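Local atomic coordinates of molybdopterin-guanine dinucleotide biosynthesis protein A (MobA) (Archaeoglobus fulgidus, PDB entry 3NGW), a protein that probably transfers the GMP moiety of GTP to molybdopterin in the making of the molybdenum cofactor. Residues A135-L138 with E139-I142. Sequence-based numbering, arbitrary orientation.
With CA (calcium ion), chain B.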
loop_
_atom_site.group_PDB
_atom_site.type_symbol
_atom_site.label_atom_id
_atom_site.label_comp_id
_atom_site.label_asym_id
_atom_site.label_seq_id
_atom_site.Cartn_x
_atom_site.Cartn_y
_atom_site.Cartn_z
ATOM N N ALA A 135 -9.971 11.748 2.242
ATOM C CA ALA A 135 -8.811 12.457 2.781
ATOM C C ALA A 135 -9.015 13.293 4.051
ATOM O O ALA A 135 -8.136 13.320 4.912
ATOM C CB ALA A 135 -8.188 13.328 1.698
ATOM N N ASP A 136 -10.147 13.978 4.172
ATOM C CA ASP A 136 -10.385 14.803 5.348
ATOM C C ASP A 136 -10.428 14.007 6.636
ATOM O O ASP A 136 -9.812 14.390 7.625
ATOM C CB ASP A 136 -11.689 15.592 5.210
ATOM C CG ASP A 136 -11.621 16.644 4.127
ATOM O OD1 ASP A 136 -10.570 17.309 4.011
ATOM O OD2 ASP A 136 -12.623 16.811 3.395
ATOM N N GLU A 137 -11.171 12.908 6.630
ATOM C CA GLU A 137 -11.280 12.078 7.819
ATOM C C GLU A 137 -9.921 11.474 8.189
ATOM O O GLU A 137 -9.599 11.322 9.373
ATOM C CB GLU A 137 -12.321 10.977 7.603
ATOM C CG GLU A 137 -13.207 10.752 8.814
ATOM C CD GLU A 137 -13.782 12.051 9.366
ATOM O OE1 GLU A 137 -14.478 12.774 8.611
ATOM O OE2 GLU A 137 -13.527 12.348 10.554
ATOM N N LEU A 138 -9.121 11.141 7.180
ATOM C CA LEU A 138 -7.795 10.580 7.416
ATOM C C LEU A 138 -6.881 11.643 8.001
ATOM O O LEU A 138 -6.088 11.367 8.897
ATOM C CB LEU A 138 -7.187 10.041 6.113
ATOM C CG LEU A 138 -7.864 8.815 5.489
ATOM C CD1 LEU A 138 -7.083 8.355 4.260
ATOM C CD2 LEU A 138 -7.921 7.693 6.513
ATOM N N GLU A 139 -6.997 12.865 7.495
ATOM C CA GLU A 139 -6.166 13.958 7.976
ATOM C C GLU A 139 -6.524 14.351 9.401
ATOM O O GLU A 139 -5.644 14.692 10.187
ATOM C CB GLU A 139 -6.303 15.167 7.066
ATOM C CG GLU A 139 -5.518 16.359 7.539
ATOM C CD GLU A 139 -5.520 17.462 6.516
ATOM O OE1 GLU A 139 -6.583 17.706 5.907
ATOM O OE2 GLU A 139 -4.462 18.097 6.322
ATOM N N ARG A 140 -7.812 14.312 9.730
ATOM C CA ARG A 140 -8.236 14.655 11.080
ATOM C C ARG A 140 -7.604 13.656 12.040
ATOM O O ARG A 140 -7.115 14.029 13.109
ATOM C CB ARG A 140 -9.760 14.607 11.210
ATOM C CG ARG A 140 -10.466 15.714 10.458
ATOM C CD ARG A 140 -11.938 15.799 10.829
ATOM N NE ARG A 140 -12.652 16.696 9.919
ATOM C CZ ARG A 140 -13.190 16.320 8.761
ATOM N NH1 ARG A 140 -13.112 15.055 8.369
ATOM N NH2 ARG A 140 -13.785 17.213 7.980
ATOM N N ALA A 141 -7.591 12.387 11.638
ATOM C CA ALA A 141 -7.012 11.328 12.460
ATOM C C ALA A 141 -5.524 11.569 12.712
ATOM O O ALA A 141 -5.025 11.353 13.820
ATOM C CB ALA A 141 -7.216 9.978 11.783
ATOM N N ILE A 142 -4.830 12.016 11.670
ATOM C CA ILE A 142 -3.398 12.309 11.735
ATOM C C ILE A 142 -3.135 13.475 12.693
ATOM O O ILE A 142 -2.217 13.427 13.514
ATOM C CB ILE A 142 -2.839 12.690 10.332
ATOM C CG1 ILE A 142 -3.038 11.526 9.353
ATOM C CG2 ILE A 142 -1.363 13.070 10.432
ATOM C CD1 ILE A 142 -2.646 11.855 7.898
HETATM CA CA CA B . -11.847 19.254 2.241
HETATM O O HOH W 1 -10.485 17.259 0.694
HETATM O O HOH W 2 -10.955 20.598 4.502
HETATM O O HOH W 3 -9.285 19.434 1.908
#
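A calcium ion sits on Asp-136, right beside the i to i+3 salt bridge that joins Glu-137 to Arg-140 along the same helix. Glu-137 OE1 meets Arg-140 NH1 at 2.7 Å; the carboxylate and guanidinium planes are nearly parallel (20°), yet OE1 lies well off the guanidinium plane, so the approach is an oblique one through a single oxygen. The Glu-137 chain makes this possible by bending at chi2 (49°), whereas Arg-140 runs extended from CG to NE. The guanidinium also lies against Asp-136, whose CB is 3.5 Å from Arg-140 NH1. Shortening Glu-137 to an alanine would remove OE1, and Arg-140 NH1 would probably lose its carboxylate partner, leaving the guanidinium freer to swing.

Beyond its CB, Asp-136 turns its carboxylate to the metal: OD2, the ligand, is 2.8 Å from the calcium ion and OD1 2.9 Å, both long for calcium. Three waters also bind the ion, and all three donate to Asp-136 OD1, two weakly. Asp-136 OD1 and Glu-139 OE1, 4.4 Å apart, would probably repel each other, but Arg-81 forms salt bridges with both. Underneath, ordinary alpha-helical bonding is regular, as in Arg-140 N to Asp-136 O at 2.9 Å with an N-H...O angle of 154°. Helix 72-83 supplies Arg-81 and also meets Leu-138 through Ile-76; Leu-138 and Ala-141 touch Pro-152, so helix 135-143, which follows strand 129-130 of the mixed sheet, packs against helices 72-83 and 150-154.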